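PDB 3M1R: formimidoylglutamase from Bacillus subtilis, which catalyses the manganese-dependent hydrolysis of N-formimidoyl-L-glutamate to L-glutamate and formamide in histidine degradation. Local coordinates for residues Lys69-Tyr74 against Ala305-Leu310; Val122-Gly127 against His311-Met316; Ile187-Arg192 against Pro224-Ile229; Ile242-Asp247 against Glu272-Ile277. One frame throughout, in Å; residues are numbered along the deposited sequence.

In the fold
The four contacts all lie in the alpha/beta fold of the arginase family. Contacts 2, 3 and 4 each pack a helix on one parallel sheet, against strands 121-127, 186-191 and 239-245. Contact 1 sets a loop against helix 300-318, which contact 2 uses in its next six residues. The centres of contacts 1 and 2 are about 10 Å apart, those of 2 and 4 about 10 Å, and those of 3 and 4 about 11 Å; contacts 1 and 3 are about 25 Å apart. Along the chain contacts 1 and 2 cross, and contacts 3 and 4 follow in series inside both loops. The C-terminal helix thus closes back on early segments, while contact 4 carries metal ligands.

Contact 1: Lys69-Tyr74 against Ala305-Leu310; sequences KHSSAY and AAHVLL
Ser71 turns a polar side chain onto a methyl of Leu310, while its hydroxyl bonds elsewhere. In this arginase-family alpha/beta fold, the loop after helix 60-69 leans here on helix 300-318. Ser71 CB lies 3.7 Å from Leu310 CD1, so carbon meets carbon. Ser71 OG passes the same methyl, 3.9 Å from Leu310 CD1. The hydroxyl sits beside its own backbone N (chi1 -56°), which carries it back to the carbonyl O of Ala67 in helix 60-69, its hydrogen-bond partner. It also reaches the His307 ring obliquely, and only loosely. The other methyl of Leu310, CD2, comes to 4.3 Å from the backbone atom Ser72 O. The contact is small, and nothing polar ties the two segments together directly. Leu310 is further covered by Met25 and Leu68, and by Phe194 of a second subunit, so this corner lies at a subunit interface. The Ser72 hydroxyl serves that interface too, bonding to Asn196 O of the second subunit. Within the loop the same hydroxyl closes an ST turn: Tyr74 N donates to Ser72 OG at 2.9 Å, with an N-H...O angle of 159°.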
loop_
_atom_site.group_PDB
_atom_site.type_symbol
_atom_site.label_atom_id
_atom_site.label_comp_id
_atom_site.label_asym_id
_atom_site.label_seq_id
_atom_site.Cartn_x
_atom_site.Cartn_y
_atom_site.Cartn_z
ATOM N N LYS D 69 -5.148 -20.350 -13.661
ATOM C CA LYS D 69 -5.070 -21.671 -13.033
ATOM C C LYS D 69 -6.017 -21.789 -11.850
ATOM O O LYS D 69 -6.443 -22.891 -11.493
ATOM C CB LYS D 69 -3.647 -22.002 -12.579
ATOM C CG LYS D 69 -2.691 -22.384 -13.702
ATOM C CD LYS D 69 -1.257 -22.455 -13.184
ATOM C CE LYS D 69 -0.318 -22.993 -14.239
ATOM N NZ LYS D 69 1.065 -23.013 -13.696
ATOM N N HIS D 70 -6.349 -20.664 -11.233
ATOM C CA HIS D 70 -7.203 -20.724 -10.066
ATOM C C HIS D 70 -8.684 -20.597 -10.381
ATOM O O HIS D 70 -9.509 -20.727 -9.491
ATOM C CB HIS D 70 -6.741 -19.765 -8.962
ATOM C CG HIS D 70 -5.544 -20.261 -8.207
ATOM N ND1 HIS D 70 -4.251 -19.927 -8.558
ATOM C CD2 HIS D 70 -5.443 -21.084 -7.137
ATOM C CE1 HIS D 70 -3.407 -20.511 -7.724
ATOM N NE2 HIS D 70 -4.103 -21.221 -6.855
ATOM N N SER D 71 -9.016 -20.394 -11.650
ATOM C CA SER D 71 -10.414 -20.330 -12.074
ATOM C C SER D 71 -10.946 -21.728 -12.359
ATOM O O SER D 71 -10.194 -22.615 -12.781
ATOM C CB SER D 71 -10.561 -19.504 -13.356
ATOM O OG SER D 71 -10.021 -18.193 -13.202
ATOM N N SER D 72 -12.237 -21.915 -12.117
ATOM C CA SER D 72 -12.929 -23.097 -12.583
ATOM C C SER D 72 -12.871 -23.137 -14.100
ATOM O O SER D 72 -13.027 -22.112 -14.763
ATOM C CB SER D 72 -14.395 -23.088 -12.142
ATOM O OG SER D 72 -15.154 -24.028 -12.892
ATOM N N ALA D 73 -12.656 -24.336 -14.630
ATOM C CA ALA D 73 -12.733 -24.611 -16.065
ATOM C C ALA D 73 -14.169 -24.819 -16.551
ATOM O O ALA D 73 -14.418 -24.968 -17.755
ATOM C CB ALA D 73 -11.905 -25.853 -16.387
ATOM N N TYR D 74 -15.120 -24.849 -15.625
ATOM C CA TYR D 74 -16.487 -25.216 -15.991
ATOM C C TYR D 74 -17.334 -24.020 -16.421
ATOM O O TYR D 74 -17.412 -23.008 -15.715
ATOM C CB TYR D 74 -17.172 -25.971 -14.850
ATOM C CG TYR D 74 -18.616 -26.299 -15.147
ATOM C CD1 TYR D 74 -18.947 -27.336 -16.020
ATOM C CD2 TYR D 74 -19.648 -25.563 -14.587
ATOM C CE1 TYR D 74 -20.256 -27.629 -16.313
ATOM C CE2 TYR D 74 -20.971 -25.863 -14.874
ATOM C CZ TYR D 74 -21.267 -26.903 -15.734
ATOM O OH TYR D 74 -22.575 -27.217 -16.031
ATOM N N ALA D 305 -8.098 -10.364 -17.298
ATOM C CA ALA D 305 -7.379 -10.951 -18.429
ATOM C C ALA D 305 -7.606 -12.473 -18.509
ATOM O O ALA D 305 -7.859 -13.025 -19.585
ATOM C CB ALA D 305 -5.883 -10.626 -18.335
ATOM N N ALA D 306 -7.522 -13.150 -17.367
ATOM C CA ALA D 306 -7.762 -14.591 -17.333
ATOM C C ALA D 306 -9.172 -14.908 -17.834
ATOM O O ALA D 306 -9.373 -15.874 -18.548
ATOM C CB ALA D 306 -7.538 -15.145 -15.925
ATOM N N HIS D 307 -10.145 -14.070 -17.485
ATOM C CA HIS D 307 -11.506 -14.286 -17.959
ATOM C C HIS D 307 -11.650 -14.060 -19.462
ATOM O O HIS D 307 -12.463 -14.707 -20.112
ATOM C CB HIS D 307 -12.515 -13.464 -17.159
ATOM C CG HIS D 307 -12.963 -14.142 -15.902
ATOM N ND1 HIS D 307 -12.127 -14.352 -14.823
ATOM C CD2 HIS D 307 -14.162 -14.666 -15.550
ATOM C CE1 HIS D 307 -12.788 -14.977 -13.867
ATOM N NE2 HIS D 307 -14.024 -15.174 -14.283
ATOM N N VAL D 308 -10.856 -13.147 -20.017
ATOM C CA VAL D 308 -10.795 -13.017 -21.467
ATOM C C VAL D 308 -10.341 -14.345 -22.091
ATOM O O VAL D 308 -10.819 -14.740 -23.148
ATOM C CB VAL D 308 -9.833 -11.895 -21.908
ATOM C CG1 VAL D 308 -9.670 -11.906 -23.401
ATOM C CG2 VAL D 308 -10.311 -10.527 -21.408
ATOM N N LEU D 309 -9.393 -15.012 -21.442
ATOM C CA LEU D 309 -8.894 -16.300 -21.904
ATOM C C LEU D 309 -9.999 -17.364 -21.835
ATOM O O LEU D 309 -10.251 -18.076 -22.807
ATOM C CB LEU D 309 -7.688 -16.735 -21.069
ATOM C CG LEU D 309 -6.310 -16.541 -21.712
ATOM C CD1 LEU D 309 -6.387 -15.635 -22.933
ATOM C CD2 LEU D 309 -5.268 -16.046 -20.702
ATOM N N LEU D 310 -10.658 -17.446 -20.686
ATOM C CA LEU D 310 -11.778 -18.355 -20.501
ATOM C C LEU D 310 -12.871 -18.149 -21.547
ATOM O O LEU D 310 -13.359 -19.120 -22.094
ATOM C CB LEU D 310 -12.344 -18.248 -19.086
ATOM C CG LEU D 310 -11.368 -18.770 -18.025
ATOM C CD1 LEU D 310 -11.826 -18.420 -16.619
ATOM C CD2 LEU D 310 -11.196 -20.278 -18.158
#

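Contact 2: Val122-Gly127 against His311-Met316; sequences VPLILG and HALKGM
This is an apolar helix-on-sheet contact: Val122 and Leu124 of inner strand 121-127 meet Met316 and Leu313 near the C-terminal end of helix 300-318. The setting is the alpha/beta fold of the arginase family, with the last helix lying on the parallel sheet. Val122 and Leu124 are two residues apart in the strand and both point to the helix. Val122 and Met316, modelled as selenomethionine, reach toward each other tip to tip. The methionine chain bends at its last torsion (chi3 75°), turning its methyl toward the strand. That methyl touches the whole valine fork: Met316 CE is 3.6 Å from Val122 CB and 3.9 Å from Val122 CG2. Leu124 and Leu313 instead cross at about a right angle. Leu124 CD2 meets both methyls of Leu313, at 3.8 Å from Leu313 CD1 and 4.1 Å from Leu313 CD2. Leu313 is modelled with an eclipsed second torsion (chi2 0°), so its exact placement is less certain. Pro40 of the adjacent strand 39-45 also touches Leu313 and Met316, so the helix spans two strands. The tightest point is Val122 CG1 to Met316 CE, 3.4 Å, shorter than usual for two carbons.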
loop_
_atom_site.group_PDB
_atom_site.type_symbol
_atom_site.label_atom_id
_atom_site.label_comp_id
_atom_site.label_asym_id
_atom_site.label_seq_id
_atom_site.Cartn_x
_atom_site.Cartn_y
_atom_site.Cartn_z
ATOM N N VAL D 122 -3.271 -22.801 -32.033
ATOM C CA VAL D 122 -3.922 -21.502 -31.959
ATOM C C VAL D 122 -3.386 -20.807 -30.721
ATOM O O VAL D 122 -3.753 -21.158 -29.609
ATOM C CB VAL D 122 -5.440 -21.647 -31.827
ATOM C CG1 VAL D 122 -6.093 -20.270 -31.703
ATOM C CG2 VAL D 122 -5.995 -22.424 -33.011
ATOM N N PRO D 123 -2.488 -19.834 -30.913
ATOM C CA PRO D 123 -1.820 -19.167 -29.792
ATOM C C PRO D 123 -2.747 -18.416 -28.824
ATOM O O PRO D 123 -3.632 -17.682 -29.245
ATOM C CB PRO D 123 -0.872 -18.187 -30.487
ATOM C CG PRO D 123 -0.576 -18.832 -31.807
ATOM C CD PRO D 123 -1.874 -19.491 -32.211
ATOM N N LEU D 124 -2.530 -18.636 -27.530
ATOM C CA LEU D 124 -3.078 -17.791 -26.483
ATOM C C LEU D 124 -1.874 -17.071 -25.920
ATOM O O LEU D 124 -1.161 -17.611 -25.079
ATOM C CB LEU D 124 -3.777 -18.612 -25.393
ATOM C CG LEU D 124 -5.241 -19.008 -25.669
ATOM C CD1 LEU D 124 -5.391 -19.597 -27.051
ATOM C CD2 LEU D 124 -5.771 -19.972 -24.626
ATOM N N ILE D 125 -1.629 -15.866 -26.422
ATOM C CA ILE D 125 -0.425 -15.120 -26.069
ATOM C C ILE D 125 -0.619 -14.202 -24.867
ATOM O O ILE D 125 -1.489 -13.322 -24.851
ATOM C CB ILE D 125 0.093 -14.283 -27.261
ATOM C CG1 ILE D 125 0.058 -15.113 -28.541
ATOM C CG2 ILE D 125 1.496 -13.758 -26.971
ATOM C CD1 ILE D 125 0.307 -14.311 -29.822
ATOM N N LEU D 126 0.210 -14.403 -23.857
ATOM C CA LEU D 126 0.223 -13.514 -22.682
ATOM C C LEU D 126 1.368 -12.497 -22.752
ATOM O O LEU D 126 2.534 -12.844 -22.562
ATOM C CB LEU D 126 0.331 -14.345 -21.395
ATOM C CG LEU D 126 -0.919 -15.055 -20.824
ATOM C CD1 LEU D 126 -1.977 -15.320 -21.875
ATOM C CD2 LEU D 126 -0.570 -16.340 -20.058
ATOM N N GLY D 127 1.037 -11.236 -23.019
ATOM C CA GLY D 127 2.024 -10.169 -22.917
ATOM C C GLY D 127 2.340 -9.880 -21.456
ATOM O O GLY D 127 1.673 -10.412 -20.564
ATOM N N HIS D 311 -13.223 -16.897 -21.848
ATOM C CA HIS D 311 -14.308 -16.621 -22.780
ATOM C C HIS D 311 -13.903 -16.847 -24.233
ATOM O O HIS D 311 -14.716 -17.222 -25.055
ATOM C CB HIS D 311 -14.902 -15.226 -22.569
ATOM C CG HIS D 311 -15.789 -15.127 -21.367
ATOM N ND1 HIS D 311 -17.165 -15.095 -21.453
ATOM C CD2 HIS D 311 -15.496 -15.054 -20.043
ATOM C CE1 HIS D 311 -17.684 -15.016 -20.239
ATOM N NE2 HIS D 311 -16.691 -14.981 -19.367
ATOM N N ALA D 312 -12.635 -16.648 -24.542
ATOM C CA ALA D 312 -12.144 -17.007 -25.856
ATOM C C ALA D 312 -12.179 -18.520 -26.032
ATOM O O ALA D 312 -12.610 -19.020 -27.066
ATOM C CB ALA D 312 -10.725 -16.462 -26.080
ATOM N N LEU D 313 -11.707 -19.249 -25.028
ATOM C CA LEU D 313 -11.722 -20.713 -25.073
ATOM C C LEU D 313 -13.155 -21.189 -25.250
ATOM O O LEU D 313 -13.434 -22.089 -26.036
ATOM C CB LEU D 313 -11.179 -21.288 -23.775
ATOM C CG LEU D 313 -9.815 -21.973 -23.628
ATOM C CD1 LEU D 313 -8.972 -22.056 -24.888
ATOM C CD2 LEU D 313 -9.061 -21.318 -22.489
ATOM N N LYS D 314 -14.057 -20.565 -24.507
ATOM C CA LYS D 314 -15.474 -20.870 -24.580
ATOM C C LYS D 314 -15.961 -20.715 -26.020
ATOM O O LYS D 314 -16.649 -21.589 -26.549
ATOM C CB LYS D 314 -16.242 -19.924 -23.659
ATOM C CG LYS D 314 -17.733 -20.202 -23.551
ATOM C CD LYS D 314 -18.366 -19.221 -22.576
ATOM C CE LYS D 314 -19.873 -19.191 -22.708
ATOM N NZ LYS D 314 -20.475 -18.167 -21.823
ATOM N N GLY D 315 -15.599 -19.596 -26.644
ATOM C CA GLY D 315 -16.005 -19.310 -28.008
ATOM C C GLY D 315 -15.452 -20.345 -28.956
ATOM O O GLY D 315 -16.154 -20.812 -29.845
HETATM N N MSE D 316 -14.195 -20.726 -28.764
HETATM C CA MSE D 316 -13.606 -21.754 -29.613
HETATM C C MSE D 316 -14.316 -23.107 -29.452
HETATM O O MSE D 316 -14.606 -23.777 -30.443
HETATM C CB MSE D 316 -12.102 -21.880 -29.370
HETATM C CG MSE D 316 -11.333 -20.591 -29.689
HETATM SE SE MSE D 316 -9.511 -20.626 -29.024
HETATM C CE MSE D 316 -8.771 -21.831 -30.371
#

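Contact 3: Ile187-Arg192 against Pro224-Ile229; sequences IQLGIR and PTIKEI
Ile187 and Leu189 meet Thr225, Ile226 and Ile229 without any flat side-chain group, so no ring face or edge is used across the contact. Branched aliphatic ends do all the touching. Strand 187-191 and helix 224-229 run nearly antiparallel at 159°, with axes 10.8 Å apart, as expected for a helix packed on the parallel sheet of an arginase-type alpha/beta fold. Ile187 and Ile229 lie alongside each other, pointing opposite ways. Ile187 CD1 lies 3.7 Å from Ile229 CG2, and the two CG2 methyls of Ile187 and Ile229 are 3.9 Å apart. Ile229 holds CG1 anti to its N (chi1 -165°), which puts CG2 in the crowded position, facing the strand. Leu189 crosses Ile226 at about a right angle, with Leu189 CD1 3.9 Å from Ile226 CG1. Thr225 adds a looser methyl contact, while its hydroxyl bonds to Gly221 O. An alanine in place of Ile187 would take away CG1, CG2 and CD1, and Ile229 CG2 would probably face a gap on the side of strand 187-191. Ile226 also packs on Ala273 and Ile277 of helix 267-278. Dispersion and exclusion of water, rather than directed bonds, therefore join this strand and helix.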
loop_
_atom_site.group_PDB
_atom_site.type_symbol
_atom_site.label_atom_id
_atom_site.label_comp_id
_atom_site.label_asym_id
_atom_site.label_seq_id
_atom_site.Cartn_x
_atom_site.Cartn_y
_atom_site.Cartn_z
ATOM N N ILE D 187 -9.458 -3.779 -37.694
ATOM C CA ILE D 187 -10.606 -3.199 -37.006
ATOM C C ILE D 187 -10.206 -2.754 -35.589
ATOM O O ILE D 187 -9.911 -3.586 -34.718
ATOM C CB ILE D 187 -11.769 -4.201 -36.941
ATOM C CG1 ILE D 187 -12.219 -4.563 -38.346
ATOM C CG2 ILE D 187 -12.937 -3.629 -36.192
ATOM C CD1 ILE D 187 -13.052 -5.786 -38.366
ATOM N N GLN D 188 -10.189 -1.441 -35.361
ATOM C CA GLN D 188 -9.835 -0.904 -34.050
ATOM C C GLN D 188 -11.105 -0.630 -33.286
ATOM O O GLN D 188 -11.944 0.143 -33.738
ATOM C CB GLN D 188 -9.006 0.379 -34.170
ATOM C CG GLN D 188 -7.725 0.217 -34.971
ATOM C CD GLN D 188 -6.833 1.457 -34.905
ATOM O OE1 GLN D 188 -7.303 2.590 -35.055
ATOM N NE2 GLN D 188 -5.538 1.240 -34.700
ATOM N N LEU D 189 -11.242 -1.258 -32.123
ATOM C CA LEU D 189 -12.464 -1.149 -31.340
ATOM C C LEU D 189 -12.149 -0.486 -30.014
ATOM O O LEU D 189 -11.277 -0.953 -29.280
ATOM C CB LEU D 189 -13.078 -2.545 -31.105
ATOM C CG LEU D 189 -13.532 -3.352 -32.330
ATOM C CD1 LEU D 189 -13.778 -4.812 -31.961
ATOM C CD2 LEU D 189 -14.791 -2.749 -32.955
ATOM N N GLY D 190 -12.851 0.604 -29.713
ATOM C CA GLY D 190 -12.722 1.277 -28.426
ATOM C C GLY D 190 -11.878 2.533 -28.424
ATOM O O GLY D 190 -11.545 3.050 -27.347
ATOM N N ILE D 191 -11.533 3.035 -29.618
ATOM C CA ILE D 191 -10.674 4.231 -29.724
ATOM C C ILE D 191 -11.318 5.361 -28.922
ATOM O O ILE D 191 -12.478 5.705 -29.131
ATOM C CB ILE D 191 -10.455 4.669 -31.192
ATOM C CG1 ILE D 191 -9.693 3.590 -31.983
ATOM C CG2 ILE D 191 -9.723 5.986 -31.248
ATOM C CD1 ILE D 191 -8.360 3.195 -31.354
ATOM N N ARG D 192 -10.573 5.934 -27.990
ATOM C CA ARG D 192 -11.196 6.738 -26.948
ATOM C C ARG D 192 -10.899 8.224 -27.111
ATOM O O ARG D 192 -9.778 8.602 -27.424
ATOM C CB ARG D 192 -10.750 6.229 -25.565
ATOM C CG ARG D 192 -11.618 6.710 -24.410
ATOM C CD ARG D 192 -10.968 6.363 -23.081
ATOM N NE ARG D 192 -10.884 4.913 -22.895
ATOM C CZ ARG D 192 -10.355 4.330 -21.825
ATOM N NH1 ARG D 192 -9.859 5.075 -20.841
ATOM N NH2 ARG D 192 -10.328 3.002 -21.729
ATOM N N PRO D 224 -23.272 -5.424 -31.820
ATOM C CA PRO D 224 -23.766 -4.960 -33.126
ATOM C C PRO D 224 -22.684 -4.244 -33.947
ATOM O O PRO D 224 -22.616 -4.412 -35.159
ATOM C CB PRO D 224 -24.894 -3.992 -32.749
ATOM C CG PRO D 224 -25.378 -4.494 -31.433
ATOM C CD PRO D 224 -24.124 -4.955 -30.713
ATOM N N THR D 225 -21.837 -3.462 -33.298
ATOM C CA THR D 225 -20.760 -2.792 -34.019
ATOM C C THR D 225 -19.869 -3.801 -34.745
ATOM O O THR D 225 -19.477 -3.586 -35.886
ATOM C CB THR D 225 -19.891 -1.926 -33.098
ATOM O OG1 THR D 225 -20.650 -0.806 -32.628
ATOM C CG2 THR D 225 -18.685 -1.411 -33.857
ATOM N N ILE D 226 -19.568 -4.911 -34.082
ATOM C CA ILE D 226 -18.732 -5.957 -34.668
ATOM C C ILE D 226 -19.430 -6.724 -35.797
ATOM O O ILE D 226 -18.803 -7.076 -36.799
ATOM C CB ILE D 226 -18.256 -6.943 -33.587
ATOM C CG1 ILE D 226 -17.323 -6.245 -32.601
ATOM C CG2 ILE D 226 -17.549 -8.125 -34.209
ATOM C CD1 ILE D 226 -16.851 -7.168 -31.508
ATOM N N LYS D 227 -20.722 -6.988 -35.639
ATOM C CA LYS D 227 -21.470 -7.671 -36.692
ATOM C C LYS D 227 -21.502 -6.814 -37.948
ATOM O O LYS D 227 -21.448 -7.320 -39.064
ATOM C CB LYS D 227 -22.892 -8.002 -36.233
ATOM C CG LYS D 227 -22.966 -9.190 -35.303
ATOM C CD LYS D 227 -24.266 -9.199 -34.540
ATOM C CE LYS D 227 -24.423 -10.484 -33.736
ATOM N NZ LYS D 227 -25.761 -10.563 -33.080
ATOM N N GLU D 228 -21.572 -5.507 -37.745
ATOM C CA GLU D 228 -21.626 -4.558 -38.842
ATOM C C GLU D 228 -20.321 -4.553 -39.646
ATOM O O GLU D 228 -20.342 -4.396 -40.859
ATOM C CB GLU D 228 -21.930 -3.160 -38.289
ATOM C CG GLU D 228 -22.456 -2.157 -39.308
ATOM C CD GLU D 228 -23.241 -1.019 -38.664
ATOM O OE1 GLU D 228 -23.134 0.127 -39.147
ATOM O OE2 GLU D 228 -23.964 -1.270 -37.676
ATOM N N ILE D 229 -19.188 -4.747 -38.978
ATOM C CA ILE D 229 -17.896 -4.626 -39.651
ATOM C C ILE D 229 -17.166 -5.941 -39.938
ATOM O O ILE D 229 -16.446 -6.047 -40.931
ATOM C CB ILE D 229 -16.932 -3.717 -38.847
ATOM C CG1 ILE D 229 -15.753 -3.292 -39.722
ATOM C CG2 ILE D 229 -16.447 -4.434 -37.594
ATOM C CD1 ILE D 229 -16.164 -2.808 -41.085
#

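Contact 4: Ile242-Asp247 against Glu272-Ile277; sequences ISVDMD and EAVKYI. With CA (calcium ion), chain B; CA (calcium ion), chain C.
Asp245 OD2 is shared by both metals of the active site. It lies 2.6 Å from the calcium ion of chain B and 2.5 Å from the calcium ion of chain C, and so bridges them. Asp247 grips the chain B ion with both carboxylate oxygens, Asp247 OD1 at 2.4 Å and Asp247 OD2 at 2.5 Å. Asp153 and His155 complete that site, while Asn130, Asp153 and Asp157 join Asp245 at the other. Calcium here probably occupies the two manganese positions of the working enzyme. Asp245 stands at the end of strand 239-245, with CG anti to its backbone N (chi1 178°). Its other oxygen accepts from Asp247 N, giving an Asx turn, although the position of Asp245 OD1 is less sure.

Further back on the strand, the contact proper is apolar. It joins strand and helix of the beta-alpha-beta unit made by strand 239-245, helix 267-278 and strand 283-289. Ile242 and Ile277 pass side by side, one heading for the helix and the other for the strand. Ile242 CD1 is only 3.2 Å from Ile277 CG2, tighter than usual, and Ile242 CG1 is 3.5 Å from the same methyl. Val244 CG2 meets Val274 CG2 more loosely, at 4.3 Å. Val274 is also covered by Val308 and Ala312 of helix 300-318. The strand thus has two chemistries: carboxylates at and just beyond its C-terminal end bind the metals, and aliphatic branches before them fasten it to the helix. The helix contact is purely apolar, and segment 272-277 does not touch the ion-binding oxygens.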
loop_
_atom_site.group_PDB
_atom_site.type_symbol
_atom_site.label_atom_id
_atom_site.label_comp_id
_atom_site.label_asym_id
_atom_site.label_seq_id
_atom_site.Cartn_x
_atom_site.Cartn_y
_atom_site.Cartn_z
ATOM N N ILE D 242 -6.960 -11.825 -32.843
ATOM C CA ILE D 242 -7.580 -10.979 -31.848
ATOM C C ILE D 242 -6.503 -10.405 -30.942
ATOM O O ILE D 242 -5.815 -11.151 -30.248
ATOM C CB ILE D 242 -8.566 -11.773 -30.974
ATOM C CG1 ILE D 242 -9.672 -12.410 -31.816
ATOM C CG2 ILE D 242 -9.174 -10.876 -29.902
ATOM C CD1 ILE D 242 -10.585 -13.272 -30.969
ATOM N N SER D 243 -6.353 -9.083 -30.954
ATOM C CA SER D 243 -5.410 -8.420 -30.060
ATOM C C SER D 243 -6.141 -7.618 -29.003
ATOM O O SER D 243 -6.775 -6.603 -29.298
ATOM C CB SER D 243 -4.456 -7.505 -30.836
ATOM O OG SER D 243 -3.444 -6.988 -29.973
ATOM N N VAL D 244 -6.048 -8.069 -27.763
ATOM C CA VAL D 244 -6.698 -7.357 -26.680
ATOM C C VAL D 244 -5.698 -6.542 -25.871
ATOM O O VAL D 244 -4.850 -7.093 -25.167
ATOM C CB VAL D 244 -7.426 -8.298 -25.727
ATOM C CG1 VAL D 244 -8.092 -7.461 -24.627
ATOM C CG2 VAL D 244 -8.449 -9.110 -26.491
ATOM N N ASP D 245 -5.801 -5.226 -25.994
ATOM C CA ASP D 245 -5.026 -4.312 -25.174
ATOM C C ASP D 245 -5.949 -3.940 -24.029
ATOM O O ASP D 245 -6.997 -3.340 -24.229
ATOM C CB ASP D 245 -4.633 -3.087 -25.988
ATOM C CG ASP D 245 -3.853 -2.055 -25.177
ATOM O OD1 ASP D 245 -3.979 -1.968 -23.942
ATOM O OD2 ASP D 245 -3.090 -1.322 -25.810
HETATM N N MSE D 246 -5.572 -4.342 -22.828
HETATM C CA MSE D 246 -6.485 -4.255 -21.696
HETATM C C MSE D 246 -6.838 -2.819 -21.347
HETATM O O MSE D 246 -7.825 -2.577 -20.660
HETATM C CB MSE D 246 -5.928 -5.008 -20.474
HETATM C CG MSE D 246 -5.888 -6.536 -20.661
HETATM SE SE MSE D 246 -7.655 -7.406 -20.878
HETATM C CE MSE D 246 -8.230 -7.248 -19.012
ATOM N N ASP D 247 -6.065 -1.854 -21.843
ATOM C CA ASP D 247 -6.371 -0.470 -21.499
ATOM C C ASP D 247 -7.568 0.077 -22.272
ATOM O O ASP D 247 -7.996 1.201 -22.033
ATOM C CB ASP D 247 -5.142 0.457 -21.561
ATOM C CG ASP D 247 -4.642 0.678 -22.966
ATOM O OD1 ASP D 247 -5.450 0.571 -23.935
ATOM O OD2 ASP D 247 -3.429 0.968 -23.091
ATOM N N GLU D 272 -17.935 -10.663 -23.592
ATOM C CA GLU D 272 -18.969 -11.113 -24.520
ATOM C C GLU D 272 -18.466 -10.976 -25.950
ATOM O O GLU D 272 -18.676 -11.853 -26.774
ATOM C CB GLU D 272 -20.258 -10.312 -24.315
ATOM C CG GLU D 272 -21.531 -11.049 -24.689
ATOM C CD GLU D 272 -21.727 -12.335 -23.891
ATOM O OE1 GLU D 272 -22.432 -13.239 -24.386
ATOM O OE2 GLU D 272 -21.174 -12.452 -22.776
ATOM N N ALA D 273 -17.771 -9.877 -26.227
ATOM C CA ALA D 273 -17.266 -9.598 -27.575
ATOM C C ALA D 273 -16.190 -10.595 -27.992
ATOM O O ALA D 273 -16.223 -11.137 -29.094
ATOM C CB ALA D 273 -16.733 -8.159 -27.668
ATOM N N VAL D 274 -15.230 -10.827 -27.106
ATOM C CA VAL D 274 -14.243 -11.877 -27.312
ATOM C C VAL D 274 -14.894 -13.268 -27.562
ATOM O O VAL D 274 -14.474 -14.001 -28.466
ATOM C CB VAL D 274 -13.272 -11.942 -26.124
ATOM C CG1 VAL D 274 -12.351 -13.138 -26.253
ATOM C CG2 VAL D 274 -12.473 -10.643 -26.044
ATOM N N LYS D 275 -15.906 -13.639 -26.775
ATOM C CA LYS D 275 -16.554 -14.936 -26.995
ATOM C C LYS D 275 -17.205 -14.999 -28.393
ATOM O O LYS D 275 -17.050 -15.972 -29.112
ATOM C CB LYS D 275 -17.566 -15.291 -25.897
ATOM C CG LYS D 275 -18.454 -16.491 -26.302
ATOM C CD LYS D 275 -19.426 -16.964 -25.215
ATOM C CE LYS D 275 -20.170 -15.814 -24.515
ATOM N NZ LYS D 275 -19.444 -15.268 -23.296
ATOM N N TYR D 276 -17.909 -13.940 -28.773
ATOM C CA TYR D 276 -18.452 -13.821 -30.113
ATOM C C TYR D 276 -17.399 -14.036 -31.205
ATOM O O TYR D 276 -17.532 -14.944 -32.028
ATOM C CB TYR D 276 -19.135 -12.463 -30.305
ATOM C CG TYR D 276 -19.820 -12.335 -31.647
ATOM C CD1 TYR D 276 -20.953 -13.079 -31.940
ATOM C CD2 TYR D 276 -19.332 -11.481 -32.620
ATOM C CE1 TYR D 276 -21.584 -12.977 -33.176
ATOM C CE2 TYR D 276 -19.953 -11.373 -33.856
ATOM C CZ TYR D 276 -21.077 -12.121 -34.126
ATOM O OH TYR D 276 -21.696 -12.007 -35.347
ATOM N N ILE D 277 -16.367 -13.194 -31.232
ATOM C CA ILE D 277 -15.329 -13.302 -32.257
ATOM C C ILE D 277 -14.668 -14.685 -32.269
ATOM O O ILE D 277 -14.382 -15.246 -33.331
ATOM C CB ILE D 277 -14.242 -12.233 -32.064
ATOM C CG1 ILE D 277 -14.803 -10.847 -32.388
ATOM C CG2 ILE D 277 -13.037 -12.550 -32.927
ATOM C CD1 ILE D 277 -14.010 -9.699 -31.777
HETATM CA CA CA B . -3.774 1.139 -25.530
HETATM CA CA CA C . -2.154 0.503 -27.292
#